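Long-range contacts in putative amidohydrolase (Unidentified, PDB 3MKV), which probably hydrolyses dipeptides that end in proline, as a zinc-dependent prolidase of the amidohydrolase superfamily: residues H65-A70 against V105-G110; S132-S137 against V164-R169; I71-P76 against L328-R333; R95-R100 against E125-F130. One frame throughout, in Å; residues are numbered along the deposited sequence.

Contact 1 (H65-A70 against V105-G110); sequences HVHVVA and VRDAGG. With ZN (zinc ion), chain I.
The His-X-His metal motif at the end of the first barrel strand of an amidohydrolase joins the end of the next strand here, with His65 and His67 on a zinc ion and Asp107, Ala108 and Gly109 packed against them. The strands run parallel, paired at Val66 and Asp107. Val66 N donates to Arg106 O at 3.1 Å, and Ala108 N returns a bond to Val66 O at 2.8 Å. Val66 CG2 packs on Val105 CB, the two side chains crossing at about a right angle.

Both imidazoles bind the metal through NE2, at 2.0 Å for His65 NE2 to zinc and 2.1 Å for His67 NE2. Asp326 and the carboxylated lysine at position 193 complete this site in the (β/α)8 barrel. The rings are held differently. Ala108 CB sits over the centre of the His65 ring, 3.3 Å from its centroid and 12° off the normal, a CH-pi contact, while Glu253 accepts from His65 ND1. In His67, chi2 of -77° turns ND1 to Gly109 O, which lies near the ring plane. That bond is 2.8 Å long from His67 ND1 to Gly109 O and uses a carbonyl lone pair; together with the NE2-zinc bond it fixes the ring's rotation.

Asp107, in the second shell, holds both segments. Its OD2 accepts from Val68 N, at the turn after the histidines, at 2.9 Å and 168°; its OD1 accepts from Gly109 N, closing an Asx turn. A water donates to both Asp107 OD2 and Gly109 O and accepts from Val69 N.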
loop_
_atom_site.group_PDB
_atom_site.type_symbol
_atom_site.label_atom_id
_atom_site.label_comp_id
_atom_site.label_asym_id
_atom_site.label_seq_id
_atom_site.Cartn_x
_atom_site.Cartn_y
_atom_site.Cartn_z
ATOM N N HIS A 65 17.139 20.595 29.923
ATOM C CA HIS A 65 15.908 19.853 29.661
ATOM C C HIS A 65 14.692 20.758 29.517
ATOM O O HIS A 65 13.969 21.000 30.467
ATOM C CB HIS A 65 15.659 18.793 30.744
ATOM C CG HIS A 65 14.690 17.733 30.331
ATOM N ND1 HIS A 65 15.020 16.395 30.294
ATOM C CD2 HIS A 65 13.404 17.813 29.916
ATOM C CE1 HIS A 65 13.978 15.697 29.876
ATOM N NE2 HIS A 65 12.985 16.536 29.638
ATOM N N VAL A 66 14.463 21.250 28.313
ATOM C CA VAL A 66 13.254 22.007 28.045
ATOM C C VAL A 66 12.514 21.373 26.881
ATOM O O VAL A 66 13.072 20.575 26.129
ATOM C CB VAL A 66 13.557 23.512 27.721
ATOM C CG1 VAL A 66 14.305 24.167 28.863
ATOM C CG2 VAL A 66 14.362 23.637 26.443
ATOM N N HIS A 67 11.243 21.725 26.755
ATOM C CA HIS A 67 10.478 21.444 25.552
ATOM C C HIS A 67 9.891 22.748 25.036
ATOM O O HIS A 67 8.936 23.282 25.583
ATOM C CB HIS A 67 9.386 20.420 25.835
ATOM C CG HIS A 67 9.918 19.110 26.323
ATOM N ND1 HIS A 67 10.498 18.185 25.484
ATOM C CD2 HIS A 67 9.971 18.575 27.566
ATOM C CE1 HIS A 67 10.879 17.134 26.186
ATOM N NE2 HIS A 67 10.576 17.348 27.454
ATOM N N VAL A 68 10.480 23.277 23.980
ATOM C CA VAL A 68 10.036 24.561 23.487
ATOM C C VAL A 68 8.629 24.492 22.899
ATOM O O VAL A 68 7.873 25.459 22.982
ATOM C CB VAL A 68 11.052 25.175 22.500
ATOM C CG1 VAL A 68 10.373 26.186 21.593
ATOM C CG2 VAL A 68 12.206 25.814 23.277
ATOM N N VAL A 69 8.258 23.349 22.327
ATOM C CA VAL A 69 6.942 23.264 21.699
ATOM C C VAL A 69 5.896 22.645 22.595
ATOM O O VAL A 69 4.792 22.363 22.144
ATOM C CB VAL A 69 6.953 22.536 20.325
ATOM C CG1 VAL A 69 8.134 23.011 19.492
ATOM C CG2 VAL A 69 6.953 21.021 20.500
ATOM N N ALA A 70 6.242 22.433 23.863
ATOM C CA ALA A 70 5.257 21.991 24.848
ATOM C C ALA A 70 4.442 23.196 25.268
ATOM O O ALA A 70 4.582 23.693 26.384
ATOM C CB ALA A 70 5.931 21.372 26.037
ATOM N N VAL A 105 19.962 26.352 25.812
ATOM C CA VAL A 105 19.138 25.263 26.321
ATOM C C VAL A 105 19.304 23.976 25.516
ATOM O O VAL A 105 19.599 24.003 24.315
ATOM C CB VAL A 105 17.657 25.643 26.374
ATOM C CG1 VAL A 105 17.423 26.733 27.434
ATOM C CG2 VAL A 105 17.165 26.077 24.974
ATOM N N ARG A 106 19.127 22.846 26.192
ATOM C CA ARG A 106 19.056 21.568 25.502
ATOM C C ARG A 106 17.603 21.163 25.464
ATOM O O ARG A 106 16.967 20.975 26.509
ATOM C CB ARG A 106 19.889 20.497 26.205
ATOM C CG ARG A 106 20.078 19.228 25.384
ATOM C CD ARG A 106 20.896 18.210 26.143
ATOM N NE ARG A 106 20.212 17.776 27.359
ATOM C CZ ARG A 106 20.564 16.709 28.064
ATOM N NH1 ARG A 106 21.581 15.968 27.656
ATOM N NH2 ARG A 106 19.899 16.381 29.164
ATOM N N ASP A 107 17.064 21.057 24.255
ATOM C CA ASP A 107 15.680 20.654 24.111
ATOM C C ASP A 107 15.594 19.131 24.092
ATOM O O ASP A 107 16.283 18.462 23.315
ATOM C CB ASP A 107 15.034 21.278 22.875
ATOM C CG ASP A 107 13.570 20.919 22.754
ATOM O OD1 ASP A 107 13.265 19.769 22.372
ATOM O OD2 ASP A 107 12.720 21.776 23.051
ATOM N N ALA A 108 14.749 18.597 24.965
ATOM C CA ALA A 108 14.716 17.175 25.234
ATOM C C ALA A 108 13.710 16.426 24.361
ATOM O O ALA A 108 13.541 15.222 24.501
ATOM C CB ALA A 108 14.434 16.939 26.715
ATOM N N GLY A 109 13.048 17.134 23.452
ATOM C CA GLY A 109 12.110 16.495 22.557
ATOM C C GLY A 109 11.103 17.468 21.982
ATOM O O GLY A 109 10.415 18.188 22.724
ATOM N N GLY A 110 11.018 17.484 20.653
ATOM C CA GLY A 110 10.118 18.380 19.952
ATOM C C GLY A 110 10.890 19.234 18.983
ATOM O O GLY A 110 11.148 18.816 17.858
HETATM ZN ZN ZN I . 11.008 16.260 29.172
HETATM O O HOH W 1 10.397 20.934 22.060
#

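Contact 2 (S132-S137 against V164-R169); sequences SGRALS and VGALGR
A short two-stranded parallel ladder, formed between the strands 135-137 and 168-170 in the excursion that follows barrel strand 128-131, is flanked by two stacked arginines. Ala135 pairs with Gly168 and Leu136 with Arg169. Three backbone bonds define the register: Ala135 N to Leu167 O at 2.8 Å, Arg169 N to Ala135 O at 2.8 Å, and Ser137 N to Arg169 O at 3.1 Å. At the first pair the chains come unusually close, 4.0 Å between Ala135 CA and Gly168 CA, and Ala135 O lies just 3.1 Å from Gly168 CA.

Beside the ladder, Arg134 runs over the Gly168 peptide, with CD 3.6 Å from Gly168 O, and then bends at chi3 (-73°). Arg169 bends there too, and although the two chains cross at about a right angle, their guanidinium planes end only 14° apart, with centres 4.3 Å apart. Arg169 CD lies over the face of the Arg134 group. Leu136 lies side by side with Arg169, its CD1 against CG and CD of the arginine.

Two like charges thus lie face to face, with Arg134 NH2 3.5 Å from Arg169 NH1. Salt bridges from Arg169 to Glu183 and Glu184 of helix 174-187 bring carboxylates to the pair, so the positive charge is probably offset there and the stack made tolerable.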
loop_
_atom_site.group_PDB
_atom_site.type_symbol
_atom_site.label_atom_id
_atom_site.label_comp_id
_atom_site.label_asym_id
_atom_site.label_seq_id
_atom_site.Cartn_x
_atom_site.Cartn_y
_atom_site.Cartn_z
ATOM N N SER A 132 17.051 17.771 20.220
ATOM C CA SER A 132 16.997 16.320 20.167
ATOM C C SER A 132 16.194 15.809 18.971
ATOM O O SER A 132 16.249 14.625 18.653
ATOM C CB SER A 132 16.344 15.787 21.440
ATOM O OG SER A 132 17.175 15.981 22.568
ATOM N N GLY A 133 15.449 16.701 18.320
ATOM C CA GLY A 133 14.422 16.288 17.376
ATOM C C GLY A 133 13.272 15.650 18.148
ATOM O O GLY A 133 12.869 16.139 19.206
ATOM N N ARG A 134 12.740 14.549 17.632
ATOM C CA ARG A 134 11.691 13.832 18.343
ATOM C C ARG A 134 12.264 12.749 19.255
ATOM O O ARG A 134 13.161 12.008 18.866
ATOM C CB ARG A 134 10.705 13.215 17.358
ATOM C CG ARG A 134 9.762 14.225 16.751
ATOM C CD ARG A 134 8.971 13.588 15.623
ATOM N NE ARG A 134 9.781 13.359 14.425
ATOM C CZ ARG A 134 9.456 12.492 13.470
ATOM N NH1 ARG A 134 8.357 11.767 13.588
ATOM N NH2 ARG A 134 10.226 12.344 12.403
ATOM N N ALA A 135 11.739 12.674 20.471
ATOM C CA ALA A 135 12.109 11.625 21.405
ATOM C C ALA A 135 11.723 10.264 20.843
ATOM O O ALA A 135 10.625 10.096 20.309
ATOM C CB ALA A 135 11.413 11.852 22.726
ATOM N N LEU A 136 12.616 9.289 20.965
ATOM C CA LEU A 136 12.284 7.917 20.571
ATOM C C LEU A 136 11.558 7.168 21.690
ATOM O O LEU A 136 12.014 7.106 22.823
ATOM C CB LEU A 136 13.528 7.151 20.133
ATOM C CG LEU A 136 13.878 7.201 18.638
ATOM C CD1 LEU A 136 13.995 8.622 18.112
ATOM C CD2 LEU A 136 15.162 6.442 18.379
ATOM N N SER A 137 10.409 6.603 21.363
ATOM C CA SER A 137 9.646 5.825 22.321
ATOM C C SER A 137 9.220 4.517 21.669
ATOM O O SER A 137 9.080 4.437 20.441
ATOM C CB SER A 137 8.413 6.607 22.771
ATOM O OG SER A 137 7.568 5.800 23.567
ATOM N N VAL A 164 4.865 19.569 14.025
ATOM C CA VAL A 164 5.684 20.476 14.809
ATOM C C VAL A 164 5.405 20.346 16.303
ATOM O O VAL A 164 6.274 20.608 17.133
ATOM C CB VAL A 164 5.454 21.923 14.363
ATOM C CG1 VAL A 164 6.060 22.897 15.355
ATOM C CG2 VAL A 164 6.014 22.128 12.954
ATOM N N GLY A 165 4.190 19.927 16.640
ATOM C CA GLY A 165 3.798 19.779 18.029
ATOM C C GLY A 165 4.076 18.406 18.595
ATOM O O GLY A 165 3.671 18.105 19.720
ATOM N N ALA A 166 4.761 17.565 17.820
ATOM C CA ALA A 166 5.144 16.224 18.282
ATOM C C ALA A 166 6.465 16.238 19.036
ATOM O O ALA A 166 7.509 16.574 18.472
ATOM C CB ALA A 166 5.209 15.242 17.113
ATOM N N LEU A 167 6.412 15.881 20.315
ATOM C CA LEU A 167 7.617 15.771 21.143
ATOM C C LEU A 167 8.392 14.458 20.887
ATOM O O LEU A 167 9.610 14.385 21.098
ATOM C CB LEU A 167 7.263 15.843 22.634
ATOM C CG LEU A 167 6.568 17.037 23.301
ATOM C CD1 LEU A 167 6.859 16.970 24.810
ATOM C CD2 LEU A 167 6.967 18.398 22.746
ATOM N N GLY A 168 7.680 13.422 20.451
ATOM C CA GLY A 168 8.317 12.153 20.151
ATOM C C GLY A 168 7.802 11.434 18.921
ATOM O O GLY A 168 7.011 11.969 18.160
ATOM N N ARG A 169 8.275 10.206 18.736
ATOM C CA ARG A 169 7.863 9.354 17.634
ATOM C C ARG A 169 7.999 7.923 18.108
ATOM O O ARG A 169 8.901 7.619 18.878
ATOM C CB ARG A 169 8.771 9.561 16.430
ATOM C CG ARG A 169 10.229 9.195 16.702
ATOM C CD ARG A 169 11.104 9.478 15.489
ATOM N NE ARG A 169 10.810 8.580 14.383
ATOM C CZ ARG A 169 11.413 8.635 13.196
ATOM N NH1 ARG A 169 12.337 9.554 12.954
ATOM N NH2 ARG A 169 11.088 7.774 12.242
#

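Contact 3 (I71-P76 against L328-R333); sequences IEFNLP and LGEAQR
Phe73 lays its ring across the turn 328-331, where two loops at the catalytic mouth of the barrel meet: the one after the His-X-His motif and the one after the metal-binding Asp326. Its CG stands anti to the carbonyl carbon, and it is the ring end of the side chain that closes on residues 328-331. Three neighbours then meet it from different directions. Leu328 O lies over one face, 3.8 Å above the plane and displaced toward the rim, nearest to Phe73 CZ. Glu330 reaches the edge instead: bent at chi2 (85°), it brings OE1 to 3.4 Å from Phe73 CD1, with carboxylate and ring planes only 17° apart. An acceptor so placed near the ring plane faces the slightly positive ring hydrogens. Ala331 CB touches Phe73 CZ at 3.7 Å, and Leu328 CB comes to 4.1 Å from Phe73 CD2.

Separately, Leu75 CD2 and Leu328 CD2 meet loosely through their methyl ends. Helix 277-286 adds Leu283 against Phe73 and Ala282 against Ala331, so this helix covers both loops here. The carboxylate of Glu72 is engaged elsewhere, in salt bridges with Arg77 and Arg89.

Across the two segments the contact is made by packing and by weak polar approaches. The backbones are closest at Glu72 and Gly329, whose CA atoms are 3.5 Å apart. At this crossing Gly329 has positive phi, and its CA directs a C-H at Ile71 O, 3.5 Å from CA to oxygen with 148° at the hydrogen.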
loop_
_atom_site.group_PDB
_atom_site.type_symbol
_atom_site.label_atom_id
_atom_site.label_comp_id
_atom_site.label_asym_id
_atom_site.label_seq_id
_atom_site.Cartn_x
_atom_site.Cartn_y
_atom_site.Cartn_z
ATOM N N ILE A 71 3.592 23.659 24.354
ATOM C CA ILE A 71 2.857 24.910 24.522
ATOM C C ILE A 71 1.627 24.751 25.407
ATOM O O ILE A 71 0.986 25.744 25.767
ATOM C CB ILE A 71 2.426 25.515 23.163
ATOM C CG1 ILE A 71 1.489 24.562 22.412
ATOM C CG2 ILE A 71 3.634 25.853 22.301
ATOM C CD1 ILE A 71 0.814 25.212 21.202
ATOM N N GLU A 72 1.290 23.507 25.747
ATOM C CA GLU A 72 0.293 23.253 26.785
ATOM C C GLU A 72 0.528 21.950 27.538
ATOM O O GLU A 72 1.381 21.152 27.152
ATOM C CB GLU A 72 -1.149 23.341 26.257
ATOM C CG GLU A 72 -1.320 23.333 24.746
ATOM C CD GLU A 72 -2.791 23.275 24.337
ATOM O OE1 GLU A 72 -3.216 24.060 23.453
ATOM O OE2 GLU A 72 -3.528 22.443 24.916
ATOM N N PHE A 73 -0.228 21.752 28.619
ATOM C CA PHE A 73 -0.127 20.551 29.458
ATOM C C PHE A 73 -0.561 19.246 28.764
ATOM O O PHE A 73 -0.102 18.165 29.129
ATOM C CB PHE A 73 -0.929 20.730 30.756
ATOM C CG PHE A 73 -0.246 21.600 31.788
ATOM C CD1 PHE A 73 -0.546 22.954 31.890
ATOM C CD2 PHE A 73 0.692 21.061 32.665
ATOM C CE1 PHE A 73 0.082 23.753 32.841
ATOM C CE2 PHE A 73 1.323 21.857 33.621
ATOM C CZ PHE A 73 1.012 23.200 33.707
ATOM N N ASN A 74 -1.450 19.341 27.780
ATOM C CA ASN A 74 -1.919 18.158 27.064
ATOM C C ASN A 74 -1.127 17.925 25.766
ATOM O O ASN A 74 -1.436 18.488 24.707
ATOM C CB ASN A 74 -3.425 18.264 26.788
ATOM C CG ASN A 74 -3.991 17.025 26.108
ATOM O OD1 ASN A 74 -3.263 16.083 25.782
ATOM N ND2 ASN A 74 -5.302 17.026 25.881
ATOM N N LEU A 75 -0.112 17.075 25.860
ATOM C CA LEU A 75 0.846 16.891 24.786
ATOM C C LEU A 75 0.256 16.157 23.582
ATOM O O LEU A 75 0.500 16.539 22.438
ATOM C CB LEU A 75 2.086 16.177 25.322
ATOM C CG LEU A 75 2.764 16.962 26.455
ATOM C CD1 LEU A 75 4.006 16.246 26.966
ATOM C CD2 LEU A 75 3.112 18.365 25.989
ATOM N N PRO A 76 -0.541 15.107 23.834
ATOM C CA PRO A 76 -1.169 14.444 22.705
ATOM C C PRO A 76 -1.969 15.449 21.900
ATOM O O PRO A 76 -1.958 15.410 20.668
ATOM C CB PRO A 76 -2.105 13.429 23.367
ATOM C CG PRO A 76 -1.481 13.158 24.698
ATOM C CD PRO A 76 -0.912 14.492 25.120
ATOM N N LEU A 328 5.850 22.601 31.242
ATOM C CA LEU A 328 4.865 22.547 30.158
ATOM C C LEU A 328 3.920 23.740 30.176
ATOM O O LEU A 328 3.644 24.307 31.225
ATOM C CB LEU A 328 4.029 21.263 30.253
ATOM C CG LEU A 328 4.759 19.942 30.529
ATOM C CD1 LEU A 328 3.772 18.828 30.805
ATOM C CD2 LEU A 328 5.695 19.558 29.380
ATOM N N GLY A 329 3.412 24.108 29.005
ATOM C CA GLY A 329 2.365 25.122 28.897
ATOM C C GLY A 329 2.620 26.406 29.662
ATOM O O GLY A 329 3.643 27.067 29.475
ATOM N N GLU A 330 1.663 26.743 30.505
ATOM C CA GLU A 330 1.658 27.930 31.328
ATOM C C GLU A 330 2.788 27.940 32.330
ATOM O O GLU A 330 3.301 28.983 32.683
ATOM C CB GLU A 330 0.324 28.036 32.053
ATOM C CG GLU A 330 -0.856 28.382 31.167
ATOM C CD GLU A 330 -1.499 27.184 30.467
ATOM O OE1 GLU A 330 -0.947 26.067 30.486
ATOM O OE2 GLU A 330 -2.582 27.375 29.886
ATOM N N ALA A 331 3.117 26.759 32.819
ATOM C CA ALA A 331 4.106 26.555 33.879
ATOM C C ALA A 331 5.529 26.867 33.439
ATOM O O ALA A 331 6.411 27.098 34.275
ATOM C CB ALA A 331 4.033 25.145 34.383
ATOM N N GLN A 332 5.763 26.843 32.131
ATOM C CA GLN A 332 7.059 27.217 31.599
ATOM C C GLN A 332 7.570 28.493 32.252
ATOM O O GLN A 332 8.773 28.736 32.295
ATOM C CB GLN A 332 6.994 27.407 30.083
ATOM C CG GLN A 332 6.689 26.132 29.322
ATOM C CD GLN A 332 7.680 25.862 28.200
ATOM O OE1 GLN A 332 8.810 26.348 28.228
ATOM N NE2 GLN A 332 7.265 25.068 27.217
ATOM N N ARG A 333 6.662 29.318 32.760
ATOM C CA ARG A 333 7.081 30.594 33.340
ATOM C C ARG A 333 7.906 30.415 34.625
ATOM O O ARG A 333 8.573 31.355 35.078
ATOM C CB ARG A 333 5.872 31.469 33.634
ATOM C CG ARG A 333 5.543 31.548 35.108
ATOM C CD ARG A 333 4.426 30.616 35.500
ATOM N NE ARG A 333 3.148 31.318 35.536
ATOM C CZ ARG A 333 2.141 31.000 36.346
ATOM N NH1 ARG A 333 2.260 29.992 37.204
ATOM N NH2 ARG A 333 1.014 31.701 36.301
#

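Contact 4 (R95-R100 against E125-F130); sequences RAMLRR and EGPRLF
The last turns of helix 83-99 lie against the chain leading into strand 128-131, with Arg95 CA 4.9 Å from Gly126 CA at the nearest backbone approach. Pro127 packs on the helix through its CG, which meets Met97 CB at 3.6 Å, the two side chains crossing at about a right angle, while Met97 SD stands farther off, 4.1 Å from Pro127 CG. Leu98 has CG anti to the backbone N (chi1 -168°), and with chi2 near 50° this sets its CD2 against the peptide of Gly126, 3.7 Å from Gly126 O. That carbonyl oxygen also takes a hydrogen bond from Lys406.

Toward the surface the contact ends in a salt bridge, Arg95 NH2 to Glu125 OE1 at 2.8 Å. Glu125 OE1 lies over a face of the guanidinium group, and the two planes are 20° apart, so the pairing lacks the edge-on geometry of a two-pronged bridge. Phe411 of strand 409-413 touches both Leu98 and Glu125 beside it.

Strand 128-131 adjoins strand 102-107, which follows helix 83-99 directly, so the contact packs a barrel helix on the entrance to a neighbouring parallel strand, the layering of the (β/α)8 barrel in amidohydrolases.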
loop_
_atom_site.group_PDB
_atom_site.type_symbol
_atom_site.label_atom_id
_atom_site.label_comp_id
_atom_site.label_asym_id
_atom_site.label_seq_id
_atom_site.Cartn_x
_atom_site.Cartn_y
_atom_site.Cartn_z
ATOM N N ARG A 95 11.521 33.339 23.938
ATOM C CA ARG A 95 11.914 34.697 24.287
ATOM C C ARG A 95 12.005 34.866 25.808
ATOM O O ARG A 95 12.889 35.552 26.332
ATOM C CB ARG A 95 10.881 35.669 23.727
ATOM C CG ARG A 95 11.465 36.933 23.150
ATOM C CD ARG A 95 10.590 37.470 22.020
ATOM N NE ARG A 95 11.239 38.584 21.334
ATOM C CZ ARG A 95 11.397 39.787 21.873
ATOM N NH1 ARG A 95 10.948 40.024 23.101
ATOM N NH2 ARG A 95 12.001 40.748 21.188
ATOM N N ALA A 96 11.085 34.227 26.520
ATOM C CA ALA A 96 11.042 34.360 27.964
ATOM C C ALA A 96 12.183 33.608 28.641
ATOM O O ALA A 96 12.610 33.995 29.736
ATOM C CB ALA A 96 9.701 33.909 28.497
ATOM N N MET A 97 12.682 32.549 27.992
ATOM C CA MET A 97 13.779 31.751 28.556
ATOM C C MET A 97 15.008 32.622 28.591
ATOM O O MET A 97 15.709 32.690 29.603
ATOM C CB MET A 97 14.068 30.480 27.735
ATOM C CG MET A 97 12.949 29.424 27.728
ATOM S SD MET A 97 13.356 27.955 26.744
ATOM C CE MET A 97 12.096 26.833 27.260
ATOM N N LEU A 98 15.252 33.300 27.470
ATOM C CA LEU A 98 16.388 34.195 27.322
ATOM C C LEU A 98 16.335 35.339 28.338
ATOM O O LEU A 98 17.355 35.703 28.926
ATOM C CB LEU A 98 16.427 34.740 25.896
ATOM C CG LEU A 98 17.703 35.467 25.478
ATOM C CD1 LEU A 98 18.965 34.648 25.795
ATOM C CD2 LEU A 98 17.630 35.812 23.980
ATOM N N ARG A 99 15.138 35.884 28.551
ATOM C CA ARG A 99 14.925 36.964 29.516
ATOM C C ARG A 99 15.265 36.539 30.937
ATOM O O ARG A 99 15.707 37.356 31.731
ATOM C CB ARG A 99 13.478 37.474 29.454
ATOM C CG ARG A 99 13.241 38.762 30.253
ATOM C CD ARG A 99 14.217 39.852 29.818
ATOM N NE ARG A 99 14.315 40.958 30.770
ATOM C CZ ARG A 99 15.255 41.059 31.712
ATOM N NH1 ARG A 99 16.183 40.112 31.833
ATOM N NH2 ARG A 99 15.269 42.104 32.532
ATOM N N ARG A 100 15.039 35.262 31.252
ATOM C CA ARG A 100 15.396 34.685 32.554
ATOM C C ARG A 100 16.895 34.358 32.646
ATOM O O ARG A 100 17.356 33.758 33.623
ATOM C CB ARG A 100 14.571 33.418 32.823
ATOM C CG ARG A 100 13.063 33.652 32.903
ATOM C CD ARG A 100 12.300 32.437 33.460
ATOM N NE ARG A 100 12.012 31.424 32.446
ATOM C CZ ARG A 100 10.930 31.423 31.668
ATOM N NH1 ARG A 100 10.026 32.384 31.782
ATOM N NH2 ARG A 100 10.753 30.459 30.774
ATOM N N GLU A 125 14.291 35.506 18.465
ATOM C CA GLU A 125 15.221 35.623 19.581
ATOM C C GLU A 125 14.964 34.526 20.600
ATOM O O GLU A 125 13.815 34.231 20.936
ATOM C CB GLU A 125 15.088 36.977 20.274
ATOM C CG GLU A 125 15.629 38.155 19.491
ATOM C CD GLU A 125 15.265 39.473 20.146
ATOM O OE1 GLU A 125 14.443 39.454 21.089
ATOM O OE2 GLU A 125 15.796 40.523 19.724
ATOM N N GLY A 126 16.035 33.924 21.093
ATOM C CA GLY A 126 15.902 32.918 22.122
ATOM C C GLY A 126 17.238 32.337 22.507
ATOM O O GLY A 126 18.285 32.787 22.041
ATOM N N PRO A 127 17.209 31.313 23.358
ATOM C CA PRO A 127 18.443 30.669 23.761
ATOM C C PRO A 127 19.064 29.951 22.563
ATOM O O PRO A 127 18.356 29.542 21.651
ATOM C CB PRO A 127 17.983 29.639 24.798
ATOM C CG PRO A 127 16.574 29.987 25.138
ATOM C CD PRO A 127 16.016 30.691 23.950
ATOM N N ARG A 128 20.381 29.818 22.561
ATOM C CA ARG A 128 21.043 28.930 21.638
ATOM C C ARG A 128 20.457 27.551 21.887
ATOM O O ARG A 128 20.248 27.160 23.039
ATOM C CB ARG A 128 22.547 28.936 21.900
ATOM C CG ARG A 128 23.298 27.845 21.183
ATOM C CD ARG A 128 24.767 27.880 21.542
ATOM N NE ARG A 128 25.370 29.188 21.297
ATOM C CZ ARG A 128 25.444 30.153 22.207
ATOM N NH1 ARG A 128 24.944 29.957 23.419
ATOM N NH2 ARG A 128 26.022 31.311 21.904
ATOM N N LEU A 129 20.168 26.819 20.813
ATOM C CA LEU A 129 19.395 25.574 20.933
ATOM C C LEU A 129 20.211 24.336 20.630
ATOM O O LEU A 129 20.798 24.214 19.561
ATOM C CB LEU A 129 18.176 25.604 20.015
ATOM C CG LEU A 129 16.996 26.535 20.318
ATOM C CD1 LEU A 129 15.849 26.212 19.369
ATOM C CD2 LEU A 129 16.530 26.393 21.756
ATOM N N PHE A 130 20.250 23.415 21.579
ATOM C CA PHE A 130 20.777 22.079 21.321
ATOM C C PHE A 130 19.597 21.116 21.307
ATOM O O PHE A 130 19.065 20.750 22.364
ATOM C CB PHE A 130 21.780 21.669 22.394
ATOM C CG PHE A 130 23.147 22.260 22.203
ATOM C CD1 PHE A 130 23.399 23.586 22.534
ATOM C CD2 PHE A 130 24.180 21.491 21.707
ATOM C CE1 PHE A 130 24.651 24.130 22.371
ATOM C CE2 PHE A 130 25.445 22.036 21.534
ATOM C CZ PHE A 130 25.682 23.356 21.868
#

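In the fold
Contact 1 lies nearest the other three, its centre about 10 Å from that of contact 2 and about 11 Å from those of contacts 3 and 4. Toward contact 2, Gly110 N lies 2.7 Å from Gly133 O, and Leu167 CD2 reaches Val69 CG2 at 3.5 Å. Toward contact 3, Ala70 O is 2.9 Å from Gly329 N, and His67 O is 2.9 Å from Gln332 NE2, joining the zinc-binding motif to the loop after Asp326. Contact 4 continues the same sheet, with Asp107 N 2.8 Å from Phe130 O. The nearest atoms of the Leu167 and Leu328 side chains lie about 6 Å from a zinc ion, those of the Met97 side chain in contact 4 about 11 Å.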